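StiE protein (Stigmatella aurantiaca, PDB 6ECX) carries, in the fragment described here, the S-adenosylmethionine-dependent O-methyltransferase domain of a multifunctional polyketide synthase. Local coordinates at residues A[219-224]-A[286-291]; A[50-55]-A[67-72]. All coordinates share one frame; numbering follows the deposited sequence.

Interaction 1 of 2, residues A[219-224]-A[286-291]; sequences KLFSSN and VLFHVQ
Phe221 of helix 214-222 meets strand 283-292 where that strand carries Phe288 and Val290; the nearest CA atoms, of Phe221 and Val290, are 8.6 Å apart. No hydrogen bond joins 219-224 to 286-291, so side chains alone bridge the gap. The CB of Phe221 points at the strand, and those of Phe288 and Val290, two residues apart on one face of the sheet, point back at the helix. The Phe221 ring reaches both with its far end: CZ lies 4.0 Å from Phe288 CD2, and CE2 lies 4.0 Å from Val290 CG2. Phe288 CD2 sits at the edge of the Phe221 ring, near its plane, and the two side chains cross at about a right angle. Val290 offers a single methyl, CG2, which its first torsion of 177° sets opposite the carbonyl carbon while CG1 lies anti to the backbone N. Along the strand, Val286 CG1 rests 3.8 Å above the centre of one face of the Phe288 ring, and Trp217 of helix 214-222 also meets that ring. Two carbonyls of the helical segment are met within it: Ser223 OG and Ser223 N reach Lys219 O from opposite faces of its plane, the hydroxyl at 2.7 Å. Asn224 ND2 bonds to Leu220 O in the carbonyl plane, on a lone pair, with a nearly straight N-H...O angle of 168°. On the strand, Phe288 pairs through its backbone with Met191 of strand 187-196. Here helix 214-222 rests against the central sheet of the Rossmann-like methyltransferase fold through buried carbon-to-carbon contact, which has little directional demand.

Interaction 2 of 2, residues A[50-55]-A[67-72]; sequences FSWIRT and ERLAVA
The indole of Trp52 takes Leu69 at its edge: Leu69 CD1 lies in the ring plane, 3.8 Å from Trp52 CD1, and also comes near NE1. Beyond this pair, Trp40 meets the indole edge-to-face, and Cys241 and Leu242 of helix 235-242 touch it too. The Phe50 ring approaches the other end of the leucine, its CZ standing 4.3 Å from Leu69 CB, and Phe43 meets that ring with the planes at about 45°. Leu69 therefore projects from helix 64-80 between three side chains of 50-55. Its CG is anti to the backbone N (chi1 178°), which extends the branch toward helix 52-57; there CD2 meets Thr55 CG2 at 3.9 Å as the two side chains run antiparallel alongside each other. With Thr55 OG1 bonded to Ser51 O at 3.1 Å, from above the carbonyl plane and opposite the face used by Thr55 N, CG2 is the branch that faces Leu69. Ser51 is the N-cap, its OG accepting from Arg54 N at 3.0 Å. The S-adenosylmethionine-binding residues Leu38 and Arg77 have side chains about 9 Å from those of Trp52 and Leu69, respectively. With no hydrogen bond between the segments, one leucine side chain joins two consecutive helices through purely apolar contact, which imposes little directionality.

Interaction 2 comes first along the chain, and both its segments are complete before interaction 1 begins. Their centres are 31 Å apart, on opposite sides of the centre of the chain, and the nearest atoms stay about 9 Å from each other. Interaction 1 belongs to the central mixed sheet, pairing helix 214-222 with strand 283-292, whereas interaction 2 joins helices 52-57 and 64-80, which precede the first strand of that sheet. Helix 235-242, between the segments of interaction 1 in sequence, touches both Trp52 and Leu69. The bound S-adenosylmethionine lies about 10 Å from the side chain of Trp52 and about 13 Å from that of Phe288, so the two buried apolar contacts join different parts of the fold.

Interaction 1 of 2, residues A[219-224]-A[286-291]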
ATOM      1  N   LYS A 219      11.321   6.222 -13.883  1.00 40.75           N
ATOM      2  CA  LYS A 219      10.880   6.243 -15.274  1.00 43.33           C
ATOM      3  C   LYS A 219       9.357   6.233 -15.366  1.00 46.34           C
ATOM      4  O   LYS A 219       8.768   6.973 -16.167  1.00 46.65           O
ATOM      5  CB  LYS A 219      11.488   5.048 -16.017  1.00 50.50           C
ATOM      6  CG  LYS A 219      11.443   5.161 -17.536  1.00 62.38           C
ATOM      7  CD  LYS A 219      12.324   4.092 -18.174  1.00 78.81           C
ATOM      8  CE  LYS A 219      12.226   4.116 -19.690  1.00 96.19           C
ATOM      9  NZ  LYS A 219      12.619   5.445 -20.241  1.00109.83           N
ATOM     10  N   LEU A 220       8.702   5.426 -14.524  1.00 43.36           N
ATOM     11  CA  LEU A 220       7.244   5.385 -14.512  1.00 41.42           C
ATOM     12  C   LEU A 220       6.654   6.733 -14.135  1.00 45.67           C
ATOM     13  O   LEU A 220       5.683   7.189 -14.752  1.00 46.80           O
ATOM     14  CB  LEU A 220       6.745   4.321 -13.534  1.00 44.93           C
ATOM     15  CG  LEU A 220       6.963   2.867 -13.969  1.00 53.43           C
ATOM     16  CD1 LEU A 220       6.644   1.943 -12.810  1.00 47.94           C
ATOM     17  CD2 LEU A 220       6.085   2.563 -15.166  1.00 52.98           C
ATOM     18  N   PHE A 221       7.175   7.351 -13.071  1.00 40.90           N
ATOM     19  CA  PHE A 221       6.633   8.652 -12.659  1.00 37.40           C
ATOM     20  C   PHE A 221       6.875   9.693 -13.744  1.00 36.19           C
ATOM     21  O   PHE A 221       5.954  10.386 -14.171  1.00 38.21           O
ATOM     22  CB  PHE A 221       7.270   9.133 -11.346  1.00 32.91           C
ATOM     23  CG  PHE A 221       6.949   8.283 -10.132  1.00 42.56           C
ATOM     24  CD1 PHE A 221       6.002   7.267 -10.193  1.00 38.93           C
ATOM     25  CD2 PHE A 221       7.631   8.493  -8.933  1.00 44.88           C
ATOM     26  CE1 PHE A 221       5.727   6.483  -9.065  1.00 45.68           C
ATOM     27  CE2 PHE A 221       7.370   7.720  -7.810  1.00 45.20           C
ATOM     28  CZ  PHE A 221       6.420   6.707  -7.869  1.00 41.22           C
ATOM     29  N   SER A 222       8.119   9.797 -14.215  1.00 43.09           N
ATOM     30  CA  SER A 222       8.518  10.935 -15.053  1.00 44.81           C
ATOM     31  C   SER A 222       7.918  10.875 -16.449  1.00 43.99           C
ATOM     32  O   SER A 222       7.731  11.924 -17.074  1.00 45.89           O
ATOM     33  CB  SER A 222      10.041  10.993 -15.186  1.00 44.46           C
ATOM     34  OG  SER A 222      10.661  10.891 -13.919  1.00 54.77           O
ATOM     35  N   SER A 223       7.696   9.666 -16.977  1.00 42.85           N
ATOM     36  CA  SER A 223       7.019   9.454 -18.257  1.00 43.69           C
ATOM     37  C   SER A 223       5.526   9.722 -18.175  1.00 45.01           C
ATOM     38  O   SER A 223       4.853   9.745 -19.214  1.00 47.46           O
ATOM     39  CB  SER A 223       7.216   8.011 -18.746  1.00 41.04           C
ATOM     40  OG  SER A 223       8.590   7.686 -18.717  1.00 54.37           O
ATOM     41  N   ASN A 224       4.986   9.880 -16.971  1.00 43.26           N
ATOM     42  CA  ASN A 224       3.552  10.041 -16.793  1.00 38.91           C
ATOM     43  C   ASN A 224       3.229  11.265 -15.932  1.00 42.20           C
ATOM     44  O   ASN A 224       2.255  11.272 -15.180  1.00 33.97           O
ATOM     45  CB  ASN A 224       2.966   8.743 -16.233  1.00 39.01           C
ATOM     46  CG  ASN A 224       3.032   7.614 -17.261  1.00 44.62           C
ATOM     47  OD1 ASN A 224       2.244   7.605 -18.197  1.00 42.47           O
ATOM     48  ND2 ASN A 224       3.996   6.698 -17.123  1.00 38.68           N
ATOM     49  N   VAL A 286       8.364   1.603   1.325  1.00 45.42           N
ATOM     50  CA  VAL A 286       8.449   3.052   1.160  1.00 44.23           C
ATOM     51  C   VAL A 286       7.048   3.622   1.024  1.00 39.72           C
ATOM     52  O   VAL A 286       6.193   3.037   0.352  1.00 41.28           O
ATOM     53  CB  VAL A 286       9.318   3.421  -0.060  1.00 40.06           C
ATOM     54  CG1 VAL A 286       9.286   4.924  -0.289  1.00 45.94           C
ATOM     55  CG2 VAL A 286      10.763   2.926   0.155  1.00 39.75           C
ATOM     56  N   LEU A 287       6.811   4.763   1.667  1.00 39.69           N
ATOM     57  CA  LEU A 287       5.524   5.438   1.608  1.00 36.71           C
ATOM     58  C   LEU A 287       5.735   6.700   0.758  1.00 43.47           C
ATOM     59  O   LEU A 287       6.329   7.681   1.224  1.00 43.30           O
ATOM     60  CB  LEU A 287       5.020   5.753   3.017  1.00 41.36           C
ATOM     61  CG  LEU A 287       5.113   4.610   4.047  1.00 46.70           C
ATOM     62  CD1 LEU A 287       4.647   5.062   5.424  1.00 43.02           C
ATOM     63  CD2 LEU A 287       4.315   3.387   3.600  1.00 39.14           C
ATOM     64  N   PHE A 288       5.253   6.645  -0.488  1.00 37.21           N
ATOM     65  CA  PHE A 288       5.481   7.668  -1.500  1.00 40.67           C
ATOM     66  C   PHE A 288       4.427   8.763  -1.379  1.00 41.61           C
ATOM     67  O   PHE A 288       3.233   8.473  -1.246  1.00 35.93           O
ATOM     68  CB  PHE A 288       5.387   7.091  -2.916  1.00 33.88           C
ATOM     69  CG  PHE A 288       6.364   5.970  -3.223  1.00 40.25           C
ATOM     70  CD1 PHE A 288       6.104   4.664  -2.810  1.00 44.61           C
ATOM     71  CD2 PHE A 288       7.486   6.207  -4.003  1.00 43.68           C
ATOM     72  CE1 PHE A 288       6.977   3.635  -3.128  1.00 46.24           C
ATOM     73  CE2 PHE A 288       8.362   5.190  -4.331  1.00 48.95           C
ATOM     74  CZ  PHE A 288       8.111   3.897  -3.891  1.00 46.22           C
ATOM     75  N   HIS A 289       4.859  10.017  -1.469  1.00 38.37           N
ATOM     76  CA  HIS A 289       3.944  11.130  -1.714  1.00 40.43           C
ATOM     77  C   HIS A 289       4.338  11.776  -3.039  1.00 38.76           C
ATOM     78  O   HIS A 289       5.449  12.300  -3.169  1.00 36.32           O
ATOM     79  CB  HIS A 289       3.981  12.157  -0.580  1.00 40.95           C
ATOM     80  CG  HIS A 289       2.960  13.245  -0.724  1.00 42.74           C
ATOM     81  ND1 HIS A 289       3.240  14.455  -1.320  1.00 48.97           N
ATOM     82  CD2 HIS A 289       1.651  13.292  -0.378  1.00 42.99           C
ATOM     83  CE1 HIS A 289       2.153  15.206  -1.331  1.00 39.43           C
ATOM     84  NE2 HIS A 289       1.175  14.525  -0.759  1.00 49.64           N
ATOM     85  N   VAL A 290       3.424  11.744  -4.004  1.00 34.46           N
ATOM     86  CA  VAL A 290       3.680  12.095  -5.395  1.00 32.45           C
ATOM     87  C   VAL A 290       2.653  13.139  -5.820  1.00 35.96           C
ATOM     88  O   VAL A 290       1.489  13.080  -5.404  1.00 34.20           O
ATOM     89  CB  VAL A 290       3.588  10.830  -6.281  1.00 39.22           C
ATOM     90  CG1 VAL A 290       3.770  11.141  -7.767  1.00 40.26           C
ATOM     91  CG2 VAL A 290       4.609   9.763  -5.786  1.00 36.14           C
ATOM     92  N   GLN A 291       3.066  14.088  -6.666  1.00 37.06           N
ATOM     93  CA  GLN A 291       2.145  15.095  -7.184  1.00 31.60           C
ATOM     94  C   GLN A 291       2.150  15.090  -8.714  1.00 33.94           C
ATOM     95  O   GLN A 291       3.199  15.000  -9.339  1.00 34.09           O
ATOM     96  CB  GLN A 291       2.494  16.497  -6.654  1.00 31.39           C
ATOM     97  CG  GLN A 291       1.452  17.549  -7.060  1.00 34.82           C
ATOM     98  CD  GLN A 291       1.813  18.942  -6.598  1.00 40.56           C
ATOM     99  OE1 GLN A 291       2.959  19.220  -6.272  1.00 43.76           O
ATOM    100  NE2 GLN A 291       0.820  19.810  -6.518  1.00 35.72           N
TER

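Interaction 2 of 2, residues A[50-55]-A[67-72]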
ATOM      1  N   PHE A  50       4.836 -10.137  21.172  1.00 88.82           N
ATOM      2  CA  PHE A  50       3.849  -9.967  20.114  1.00 79.54           C
ATOM      3  C   PHE A  50       4.181 -10.888  18.953  1.00 80.54           C
ATOM      4  O   PHE A  50       5.339 -11.019  18.546  1.00 80.31           O
ATOM      5  CB  PHE A  50       3.774  -8.531  19.615  1.00 84.41           C
ATOM      6  CG  PHE A  50       2.943  -8.378  18.362  1.00 84.65           C
ATOM      7  CD1 PHE A  50       1.566  -8.266  18.436  1.00 86.37           C
ATOM      8  CD2 PHE A  50       3.538  -8.382  17.109  1.00 81.12           C
ATOM      9  CE1 PHE A  50       0.802  -8.140  17.283  1.00 89.25           C
ATOM     10  CE2 PHE A  50       2.780  -8.260  15.959  1.00 82.72           C
ATOM     11  CZ  PHE A  50       1.411  -8.139  16.047  1.00 83.57           C
ATOM     12  N   SER A  51       3.150 -11.525  18.415  1.00 82.31           N
ATOM     13  CA  SER A  51       3.292 -12.475  17.320  1.00 84.27           C
ATOM     14  C   SER A  51       2.315 -12.056  16.230  1.00 83.72           C
ATOM     15  O   SER A  51       1.105 -12.270  16.355  1.00 85.73           O
ATOM     16  CB  SER A  51       3.025 -13.898  17.786  1.00 88.69           C
ATOM     17  OG  SER A  51       2.884 -14.746  16.669  1.00 91.30           O
ATOM     18  N   TRP A  52       2.845 -11.434  15.178  1.00 78.35           N
ATOM     19  CA  TRP A  52       2.018 -11.106  14.025  1.00 71.63           C
ATOM     20  C   TRP A  52       1.367 -12.359  13.448  1.00 79.94           C
ATOM     21  O   TRP A  52       0.198 -12.335  13.039  1.00 79.11           O
ATOM     22  CB  TRP A  52       2.870 -10.393  12.977  1.00 72.37           C
ATOM     23  CG  TRP A  52       2.119 -10.021  11.759  1.00 72.67           C
ATOM     24  CD1 TRP A  52       1.338  -8.915  11.584  1.00 74.82           C
ATOM     25  CD2 TRP A  52       2.069 -10.753  10.529  1.00 75.30           C
ATOM     26  NE1 TRP A  52       0.801  -8.915  10.318  1.00 72.38           N
ATOM     27  CE2 TRP A  52       1.233 -10.032   9.651  1.00 71.49           C
ATOM     28  CE3 TRP A  52       2.640 -11.952  10.089  1.00 86.44           C
ATOM     29  CZ2 TRP A  52       0.958 -10.468   8.351  1.00 71.64           C
ATOM     30  CZ3 TRP A  52       2.365 -12.386   8.799  1.00 89.37           C
ATOM     31  CH2 TRP A  52       1.533 -11.642   7.945  1.00 81.69           C
ATOM     32  N   ILE A  53       2.095 -13.476  13.442  1.00 76.97           N
ATOM     33  CA  ILE A  53       1.568 -14.688  12.827  1.00 83.35           C
ATOM     34  C   ILE A  53       0.384 -15.224  13.629  1.00 89.64           C
ATOM     35  O   ILE A  53      -0.634 -15.623  13.055  1.00 91.56           O
ATOM     36  CB  ILE A  53       2.695 -15.730  12.647  1.00 91.83           C
ATOM     37  CG1 ILE A  53       2.293 -16.798  11.629  1.00 98.52           C
ATOM     38  CG2 ILE A  53       3.125 -16.370  13.964  1.00 93.81           C
ATOM     39  CD1 ILE A  53       2.294 -16.262  10.215  1.00 98.76           C
ATOM     40  N   ARG A  54       0.470 -15.199  14.963  1.00 95.29           N
ATOM     41  CA  ARG A  54      -0.642 -15.698  15.770  1.00 98.23           C
ATOM     42  C   ARG A  54      -1.830 -14.746  15.706  1.00 94.24           C
ATOM     43  O   ARG A  54      -2.986 -15.186  15.649  1.00 96.51           O
ATOM     44  CB  ARG A  54      -0.200 -15.918  17.223  1.00 95.88           C
ATOM     45  CG  ARG A  54       0.824 -17.023  17.409  1.00 99.08           C
ATOM     46  CD  ARG A  54       1.208 -17.245  18.872  1.00103.10           C
ATOM     47  NE  ARG A  54       1.735 -18.598  19.060  1.00109.90           N
ATOM     48  CZ  ARG A  54       2.350 -19.040  20.154  1.00112.18           C
ATOM     49  NH1 ARG A  54       2.546 -18.242  21.193  1.00111.57           N
ATOM     50  NH2 ARG A  54       2.787 -20.290  20.202  1.00117.72           N
ATOM     51  N   THR A  55      -1.567 -13.439  15.701  1.00 85.86           N
ATOM     52  CA  THR A  55      -2.653 -12.466  15.666  1.00 93.34           C
ATOM     53  C   THR A  55      -3.465 -12.584  14.381  1.00 91.14           C
ATOM     54  O   THR A  55      -4.700 -12.517  14.409  1.00 90.02           O
ATOM     55  CB  THR A  55      -2.094 -11.049  15.816  1.00 78.62           C
ATOM     56  OG1 THR A  55      -1.537 -10.895  17.127  1.00 80.94           O
ATOM     57  CG2 THR A  55      -3.190 -10.021  15.613  1.00 77.52           C
ATOM     58  N   GLU A  67      -5.449  -5.699  18.858  1.00 97.31           N
ATOM     59  CA  GLU A  67      -5.580  -4.248  18.870  1.00 98.13           C
ATOM     60  C   GLU A  67      -4.235  -3.563  18.652  1.00 82.70           C
ATOM     61  O   GLU A  67      -4.191  -2.460  18.095  1.00 75.94           O
ATOM     62  CB  GLU A  67      -6.233  -3.797  20.180  1.00107.00           C
ATOM     63  CG  GLU A  67      -7.673  -4.299  20.335  1.00122.47           C
ATOM     64  CD  GLU A  67      -8.207  -4.182  21.757  1.00138.16           C
ATOM     65  OE1 GLU A  67      -7.456  -3.719  22.642  1.00141.05           O
ATOM     66  OE2 GLU A  67      -9.379  -4.560  21.991  1.00145.44           O
ATOM     67  N   ARG A  68      -3.130  -4.202  19.057  1.00 77.16           N
ATOM     68  CA  ARG A  68      -1.808  -3.636  18.788  1.00 75.05           C
ATOM     69  C   ARG A  68      -1.520  -3.607  17.292  1.00 70.40           C
ATOM     70  O   ARG A  68      -0.977  -2.624  16.777  1.00 65.90           O
ATOM     71  CB  ARG A  68      -0.729  -4.427  19.525  1.00 77.24           C
ATOM     72  CG  ARG A  68       0.669  -3.846  19.423  1.00 87.24           C
ATOM     73  CD  ARG A  68       0.753  -2.454  20.040  1.00 94.26           C
ATOM     74  NE  ARG A  68       2.109  -1.915  19.967  1.00 94.98           N
ATOM     75  CZ  ARG A  68       2.535  -1.104  19.006  1.00 96.34           C
ATOM     76  NH1 ARG A  68       1.701  -0.732  18.041  1.00 96.03           N
ATOM     77  NH2 ARG A  68       3.787  -0.660  19.009  1.00 97.58           N
ATOM     78  N   LEU A  69      -1.889  -4.673  16.579  1.00 69.67           N
ATOM     79  CA  LEU A  69      -1.729  -4.672  15.130  1.00 66.03           C
ATOM     80  C   LEU A  69      -2.608  -3.603  14.479  1.00 67.10           C
ATOM     81  O   LEU A  69      -2.174  -2.915  13.545  1.00 60.51           O
ATOM     82  CB  LEU A  69      -2.043  -6.059  14.578  1.00 67.49           C
ATOM     83  CG  LEU A  69      -1.961  -6.196  13.061  1.00 66.84           C
ATOM     84  CD1 LEU A  69      -0.590  -5.775  12.552  1.00 58.90           C
ATOM     85  CD2 LEU A  69      -2.275  -7.636  12.671  1.00 64.60           C
ATOM     86  N   ALA A  70      -3.840  -3.433  14.969  1.00 69.73           N
ATOM     87  CA  ALA A  70      -4.706  -2.392  14.418  1.00 71.37           C
ATOM     88  C   ALA A  70      -4.100  -1.010  14.624  1.00 72.05           C
ATOM     89  O   ALA A  70      -4.128  -0.170  13.716  1.00 69.59           O
ATOM     90  CB  ALA A  70      -6.098  -2.469  15.044  1.00 68.39           C
ATOM     91  N   VAL A  71      -3.534  -0.765  15.809  1.00 67.41           N
ATOM     92  CA  VAL A  71      -2.855   0.500  16.077  1.00 62.54           C
ATOM     93  C   VAL A  71      -1.748   0.734  15.058  1.00 57.15           C
ATOM     94  O   VAL A  71      -1.630   1.820  14.475  1.00 56.61           O
ATOM     95  CB  VAL A  71      -2.308   0.512  17.516  1.00 67.18           C
ATOM     96  CG1 VAL A  71      -1.331   1.662  17.717  1.00 57.78           C
ATOM     97  CG2 VAL A  71      -3.450   0.593  18.512  1.00 72.26           C
ATOM     98  N   ALA A  72      -0.916  -0.286  14.828  1.00 55.31           N
ATOM     99  CA  ALA A  72       0.223  -0.118  13.932  1.00 52.98           C
ATOM    100  C   ALA A  72      -0.215   0.050  12.486  1.00 56.71           C
ATOM    101  O   ALA A  72       0.527   0.622  11.677  1.00 51.11           O
ATOM    102  CB  ALA A  72       1.177  -1.309  14.055  1.00 46.16           C
TER